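Local atomic coordinates of enoyl-CoA hydratase (Mycolicibacterium smegmatis, PDB entry 7MCM), a protein that probably catalyses the reversible addition of water to the double bond of enoyl-CoA thioesters, giving (3S)-3-hydroxyacyl-CoA in fatty acid metabolism. Residues Ala120-Arg131 with Pro150-Ala161. Sequence-based numbering, arbitrary orientation. Where two conformers were deposited one is given.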
ATOM      1  N   ALA B 120     -23.047 -13.001   9.724  1.00 34.62           N
ATOM      2  CA  ALA B 120     -22.795 -12.844   8.295  1.00 38.14           C
ATOM      3  C   ALA B 120     -23.797 -11.891   7.653  1.00 31.34           C
ATOM      4  O   ALA B 120     -23.458 -11.198   6.692  1.00 29.49           O
ATOM      5  CB  ALA B 120     -22.828 -14.219   7.608  1.00 31.09           C
ATOM      6  N   GLY B 121     -25.032 -11.845   8.168  1.00 31.17           N
ATOM      7  CA  GLY B 121     -26.023 -10.926   7.627  1.00 29.82           C
ATOM      8  C   GLY B 121     -25.690  -9.475   7.914  1.00 33.49           C
ATOM      9  O   GLY B 121     -25.905  -8.601   7.071  1.00 30.16           O
ATOM     10  N   CYS B 122     -25.138  -9.203   9.098  1.00 29.58           N
ATOM     11  CA  CYS B 122     -24.655  -7.859   9.391  1.00 29.09           C
ATOM     12  C   CYS B 122     -23.562  -7.462   8.406  1.00 28.27           C
ATOM     13  O   CYS B 122     -23.607  -6.379   7.807  1.00 27.77           O
ATOM     14  CB  CYS B 122     -24.150  -7.793  10.838  1.00 29.13           C
ATOM     15  SG  CYS B 122     -23.486  -6.155  11.323  1.00 29.86           S
ATOM     16  N   ASP B 123     -22.599  -8.360   8.177  1.00 27.50           N
ATOM     17  CA  ASP B 123     -21.474  -8.045   7.302  1.00 28.24           C
ATOM     18  C   ASP B 123     -21.929  -7.844   5.857  1.00 28.04           C
ATOM     19  O   ASP B 123     -21.406  -6.974   5.159  1.00 27.42           O
ATOM     20  CB  ASP B 123     -20.435  -9.157   7.380  1.00 30.79           C
ATOM     21  CG  ASP B 123     -19.852  -9.302   8.772  1.00 37.15           C
ATOM     22  OD1 ASP B 123     -20.180  -8.470   9.620  1.00 30.57           O
ATOM     23  OD2 ASP B 123     -19.092 -10.248   9.029  1.00 32.09           O
ATOM     24  N   LEU B 124     -22.892  -8.647   5.395  1.00 27.95           N
ATOM     25  CA  LEU B 124     -23.434  -8.473   4.052  1.00 28.01           C
ATOM     26  C   LEU B 124     -23.997  -7.065   3.861  1.00 29.58           C
ATOM     27  O   LEU B 124     -23.688  -6.395   2.868  1.00 29.44           O
ATOM     28  CB  LEU B 124     -24.510  -9.524   3.782  1.00 27.14           C
ATOM     29  CG  LEU B 124     -25.273  -9.412   2.451  1.00 26.52           C
ATOM     30  CD1 LEU B 124     -24.347  -9.555   1.279  1.00 29.72           C
ATOM     31  CD2 LEU B 124     -26.385 -10.443   2.392  1.00 32.87           C
ATOM     32  N   ALA B 125     -24.823  -6.593   4.803  1.00 26.36           N
ATOM     33  CA  ALA B 125     -25.367  -5.242   4.674  1.00 27.75           C
ATOM     34  C   ALA B 125     -24.253  -4.213   4.596  1.00 27.54           C
ATOM     35  O   ALA B 125     -24.286  -3.297   3.760  1.00 27.28           O
ATOM     36  CB  ALA B 125     -26.284  -4.927   5.848  1.00 32.58           C
ATOM     37  N   VAL B 126     -23.223  -4.388   5.423  1.00 28.70           N
ATOM     38  CA  VAL B 126     -22.103  -3.464   5.479  1.00 27.99           C
ATOM     39  C   VAL B 126     -21.253  -3.519   4.212  1.00 30.26           C
ATOM     40  O   VAL B 126     -20.566  -2.549   3.880  1.00 32.38           O
ATOM     41  CB  VAL B 126     -21.310  -3.809   6.757  1.00 34.53           C
ATOM     42  CG1 VAL B 126     -20.130  -2.977   6.874  1.00 29.30           C
ATOM     43  CG2 VAL B 126     -22.205  -3.612   7.983  1.00 37.73           C
ATOM     44  N   MET B 127     -21.274  -4.635   3.492  1.00 27.34           N
ATOM     45  CA  MET B 127     -20.544  -4.736   2.230  1.00 28.90           C
ATOM     46  C   MET B 127     -21.255  -4.049   1.070  1.00 32.45           C
ATOM     47  O   MET B 127     -20.648  -3.882   0.003  1.00 28.21           O
ATOM     48  CB  MET B 127     -20.344  -6.205   1.856  1.00 27.69           C
ATOM     49  CG  MET B 127     -19.398  -6.967   2.739  1.00 35.67           C
ATOM     50  SD  MET B 127     -19.588  -8.739   2.398  1.00 41.20           S
ATOM     51  CE  MET B 127     -18.749  -9.375   3.849  1.00 43.99           C
ATOM     52  N   CYS B 128     -22.538  -3.721   1.227  1.00 28.97           N
ATOM     53  CA  CYS B 128     -23.287  -3.006   0.202  1.00 29.61           C
ATOM     54  C   CYS B 128     -22.868  -1.537   0.163  1.00 28.55           C
ATOM     55  O   CYS B 128     -22.216  -1.027   1.079  1.00 30.44           O
ATOM     56  CB  CYS B 128     -24.784  -3.155   0.462  1.00 25.57           C
ATOM     57  SG  CYS B 128     -25.371  -4.881   0.281  1.00 30.09           S
ATOM     58  N   ASP B 129     -23.229  -0.851  -0.932  1.00 28.99           N
ATOM     59  CA  ASP B 129     -22.742   0.516  -1.130  1.00 29.85           C
ATOM     60  C   ASP B 129     -23.467   1.517  -0.243  1.00 32.41           C
ATOM     61  O   ASP B 129     -22.855   2.469   0.255  1.00 32.51           O
ATOM     62  CB  ASP B 129     -22.865   0.921  -2.601  1.00 33.05           C
ATOM     63  CG  ASP B 129     -22.067   0.010  -3.521  1.00 34.80           C
ATOM     64  OD1 ASP B 129     -20.842  -0.112  -3.317  1.00 41.56           O
ATOM     65  OD2 ASP B 129     -22.660  -0.611  -4.420  1.00 34.36           O
ATOM     66  N   LEU B 130     -24.763   1.323  -0.052  1.00 31.42           N
ATOM     67  CA  LEU B 130     -25.632   2.216   0.704  1.00 34.91           C
ATOM     68  C   LEU B 130     -26.523   1.351   1.568  1.00 32.32           C
ATOM     69  O   LEU B 130     -26.936   0.278   1.129  1.00 28.33           O
ATOM     70  CB  LEU B 130     -26.525   3.080  -0.214  1.00 34.97           C
ATOM     71  CG  LEU B 130     -25.839   4.105  -1.102  1.00 40.97           C
ATOM     72  CD1 LEU B 130     -26.826   4.801  -1.996  1.00 41.26           C
ATOM     73  CD2 LEU B 130     -25.194   5.102  -0.178  1.00 47.79           C
ATOM     74  N   ARG B 131     -26.824   1.813   2.782  1.00 30.89           N
ATOM     75  CA  ARG B 131     -27.758   1.118   3.657  1.00 31.52           C
ATOM     76  C   ARG B 131     -28.868   2.056   4.089  1.00 30.75           C
ATOM     77  O   ARG B 131     -28.615   3.210   4.442  1.00 30.32           O
ATOM     78  CB  ARG B 131     -27.077   0.573   4.904  1.00 29.55           C
ATOM     79  CG  ARG B 131     -26.300  -0.702   4.703  1.00 31.10           C
ATOM     80  CD  ARG B 131     -25.139  -0.755   5.707  1.00 32.85           C
ATOM     81  NE  ARG B 131     -24.205   0.342   5.496  1.00 31.39           N
ATOM     82  CZ  ARG B 131     -23.344   0.375   4.491  1.00 32.64           C
ATOM     83  NH1 ARG B 131     -23.298  -0.602   3.592  1.00 32.63           N
ATOM     84  NH2 ARG B 131     -22.510   1.405   4.384  1.00 25.24           N
ATOM     85  N   PRO B 150     -15.271 -12.482  12.693  1.00 33.08           N
ATOM     86  CA  PRO B 150     -15.968 -12.384  11.403  1.00 32.93           C
ATOM     87  C   PRO B 150     -15.131 -12.979  10.277  1.00 36.82           C
ATOM     88  O   PRO B 150     -14.196 -12.341   9.780  1.00 36.61           O
ATOM     89  CB  PRO B 150     -16.184 -10.874  11.230  1.00 32.21           C
ATOM     90  CG  PRO B 150     -15.983 -10.276  12.628  1.00 31.87           C
ATOM     91  CD  PRO B 150     -14.961 -11.155  13.260  1.00 31.33           C
ATOM     92  N   GLY B 151     -15.436 -14.211   9.881  1.00 33.48           N
ATOM     93  CA  GLY B 151     -14.607 -14.878   8.896  1.00 38.50           C
ATOM     94  C   GLY B 151     -14.792 -14.416   7.469  1.00 37.46           C
ATOM     95  O   GLY B 151     -14.067 -14.870   6.579  1.00 39.53           O
ATOM     96  N   ASP B 152     -15.724 -13.495   7.230  1.00 34.47           N
ATOM     97  CA  ASP B 152     -16.123 -13.096   5.887  1.00 36.88           C
ATOM     98  C   ASP B 152     -15.635 -11.703   5.492  1.00 35.16           C
ATOM     99  O   ASP B 152     -16.158 -11.135   4.537  1.00 36.89           O
ATOM    100  CB  ASP B 152     -17.644 -13.141   5.773  1.00 35.17           C
ATOM    101  CG  ASP B 152     -18.318 -12.295   6.830  1.00 38.49           C
ATOM    102  OD1 ASP B 152     -17.596 -11.616   7.590  1.00 37.91           O
ATOM    103  OD2 ASP B 152     -19.562 -12.289   6.898  1.00 44.06           O
ATOM    104  N   GLY B 153     -14.717 -11.105   6.244  1.00 32.97           N
ATOM    105  CA  GLY B 153     -14.235  -9.779   5.901  1.00 34.17           C
ATOM    106  C   GLY B 153     -14.990  -8.627   6.527  1.00 32.99           C
ATOM    107  O   GLY B 153     -14.700  -7.459   6.199  1.00 32.77           O
ATOM    108  N   GLY B 154     -15.932  -8.913   7.428  1.00 30.45           N
ATOM    109  CA  GLY B 154     -16.672  -7.856   8.091  1.00 28.83           C
ATOM    110  C   GLY B 154     -15.791  -6.859   8.821  1.00 30.94           C
ATOM    111  O   GLY B 154     -16.134  -5.674   8.913  1.00 31.16           O
ATOM    112  N   THR B 155     -14.645  -7.306   9.345  1.00 29.31           N
ATOM    113  CA  THR B 155     -13.777  -6.354  10.038  1.00 25.00           C
ATOM    114  C   THR B 155     -13.132  -5.348   9.085  1.00 28.48           C
ATOM    115  O   THR B 155     -12.659  -4.305   9.541  1.00 31.35           O
ATOM    116  CB  THR B 155     -12.673  -7.067  10.808  1.00 28.43           C
ATOM    117  OG1 THR B 155     -11.892  -7.826   9.887  1.00 28.93           O
ATOM    118  CG2 THR B 155     -13.263  -8.000  11.870  1.00 31.06           C
ATOM    119  N   TRP B 156     -13.064  -5.647   7.789  1.00 29.08           N
ATOM    120  CA  TRP B 156     -12.540  -4.668   6.836  1.00 32.91           C
ATOM    121  C   TRP B 156     -13.590  -3.619   6.483  1.00 31.89           C
ATOM    122  O   TRP B 156     -13.284  -2.419   6.433  1.00 28.13           O
ATOM    123  CB  TRP B 156     -12.027  -5.387   5.587  1.00 28.02           C
ATOM    124  CG  TRP B 156     -11.196  -4.542   4.648  1.00 30.16           C
ATOM    125  CD1 TRP B 156      -9.846  -4.347   4.684  1.00 31.91           C
ATOM    126  CD2 TRP B 156     -11.672  -3.819   3.505  1.00 31.30           C
ATOM    127  NE1 TRP B 156      -9.454  -3.532   3.649  1.00 34.13           N
ATOM    128  CE2 TRP B 156     -10.558  -3.191   2.910  1.00 35.59           C
ATOM    129  CE3 TRP B 156     -12.932  -3.630   2.940  1.00 31.67           C
ATOM    130  CZ2 TRP B 156     -10.666  -2.397   1.758  1.00 40.34           C
ATOM    131  CZ3 TRP B 156     -13.042  -2.834   1.794  1.00 39.11           C
ATOM    132  CH2 TRP B 156     -11.917  -2.227   1.223  1.00 40.98           C
ATOM    133  N   PHE B 157     -14.845  -4.041   6.299  1.00 28.59           N
ATOM    134  CA  PHE B 157     -15.900  -3.137   5.851  1.00 27.60           C
ATOM    135  C   PHE B 157     -16.499  -2.316   6.991  1.00 27.91           C
ATOM    136  O   PHE B 157     -16.860  -1.154   6.791  1.00 26.81           O
ATOM    137  CB  PHE B 157     -17.002  -3.939   5.157  1.00 30.33           C
ATOM    138  CG  PHE B 157     -16.574  -4.552   3.856  1.00 32.83           C
ATOM    139  CD1 PHE B 157     -16.620  -3.814   2.684  1.00 38.78           C
ATOM    140  CD2 PHE B 157     -16.140  -5.859   3.797  1.00 33.11           C
ATOM    141  CE1 PHE B 157     -16.227  -4.369   1.481  1.00 40.82           C
ATOM    142  CE2 PHE B 157     -15.747  -6.416   2.588  1.00 33.08           C
ATOM    143  CZ  PHE B 157     -15.792  -5.667   1.440  1.00 37.10           C
ATOM    144  N   LEU B 158     -16.614  -2.881   8.192  1.00 23.07           N
ATOM    145  CA  LEU B 158     -17.342  -2.182   9.246  1.00 26.20           C
ATOM    146  C   LEU B 158     -16.683  -0.863   9.647  1.00 29.73           C
ATOM    147  O   LEU B 158     -17.408   0.137   9.796  1.00 27.62           O
ATOM    148  CB  LEU B 158     -17.536  -3.113  10.460  1.00 25.08           C
ATOM    149  CG  LEU B 158     -18.443  -2.568  11.572  1.00 26.34           C
ATOM    150  CD1 LEU B 158     -19.849  -2.220  11.048  1.00 25.30           C
ATOM    151  CD2 LEU B 158     -18.563  -3.583  12.722  1.00 31.17           C
ATOM    152  N   PRO B 159     -15.361  -0.769   9.822  1.00 29.79           N
ATOM    153  CA  PRO B 159     -14.788   0.541  10.170  1.00 32.96           C
ATOM    154  C   PRO B 159     -15.015   1.568   9.090  1.00 34.95           C
ATOM    155  O   PRO B 159     -15.121   2.766   9.386  1.00 34.04           O
ATOM    156  CB  PRO B 159     -13.289   0.247  10.348  1.00 34.36           C
ATOM    157  CG  PRO B 159     -13.196  -1.194  10.533  1.00 32.36           C
ATOM    158  CD  PRO B 159     -14.321  -1.806   9.757  1.00 28.50           C
ATOM    159  N   ARG B 160     -15.092   1.140   7.833  1.00 34.09           N
ATOM    160  CA  ARG B 160     -15.335   2.098   6.768  0.65 36.15           C
ATOM    161  C   ARG B 160     -16.783   2.561   6.724  1.00 39.04           C
ATOM    162  O   ARG B 160     -17.075   3.545   6.044  1.00 39.79           O
ATOM    163  CB  ARG B 160     -14.883   1.491   5.441  0.65 35.38           C
ATOM    164  CG  ARG B 160     -13.361   1.339   5.418  0.65 38.07           C
ATOM    165  CD  ARG B 160     -12.882   0.139   4.627  0.65 39.89           C
ATOM    166  NE  ARG B 160     -11.434   0.181   4.446  0.65 40.22           N
ATOM    167  CZ  ARG B 160     -10.552  -0.416   5.238  0.65 37.82           C
ATOM    168  NH1 ARG B 160     -10.930  -1.174   6.257  0.65 28.64           N
ATOM    169  NH2 ARG B 160      -9.256  -0.241   5.007  0.65 42.06           N
ATOM    170  N   ALA B 161     -17.679   1.910   7.468  1.00 33.96           N
ATOM    171  CA  ALA B 161     -19.058   2.356   7.601  1.00 34.55           C
ATOM    172  C   ALA B 161     -19.285   3.212   8.836  1.00 35.34           C
ATOM    173  O   ALA B 161     -20.073   4.160   8.787  1.00 33.62           O
ATOM    174  CB  ALA B 161     -20.015   1.154   7.649  1.00 31.81           C
TER
HETATM  175  O   HOH W   1     -18.499  -0.333   4.686  1.00 35.27           O
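M127 lays its CG over one face of the F157 ring, a CH-pi contact in the heart of this crotonase fold, where helix 120-127 packs on helix 154-161 at 54° with axes 8.9 Å apart. CG stands 3.7 Å from the centroid of the F157 ring, and W156 CE3 covers the opposite face, which holds the phenyl between two neighbours. Beyond CG the methionine chain runs extended, bringing SD obliquely near the ring as a Met-aromatic contact and CE to 3.2 Å from D152 O.

V126, one residue earlier, carries the neighbouring apolar patch. Its CG1, anti to the backbone N (chi1 177°), sits 3.7 Å from F157 CB and reaches on to the methyl of A161, while CG2 meets L158 CD1 at 4.1 Å. Beside this patch a water lies within hydrogen-bonding distance of both V126 O and F157 O and bridges the carbonyls of the two helices.

At the other end two acids meet: D123 OD2 lies 2.5 Å from D152 OD1, their carboxylate planes 55° apart. E141 OE1 comes close to D123 OD1. G154, which has no side chain, brings its CA to 3.5 Å from D123 OD2. G153, with positive phi at the N-cap position, turns the chain into the helix.

Farther out, T155, W156 and R160 hydrogen-bond to a second subunit, and L231 of that subunit packs on F157. R131, bent at chi3, turns back to the C-terminal end of helix 120-127, where its NH1 donates to both A125 O and C128 O. D152 OD1 also closes an Asx turn, accepting from G154 N at 3.2 Å from above its carboxylate plane.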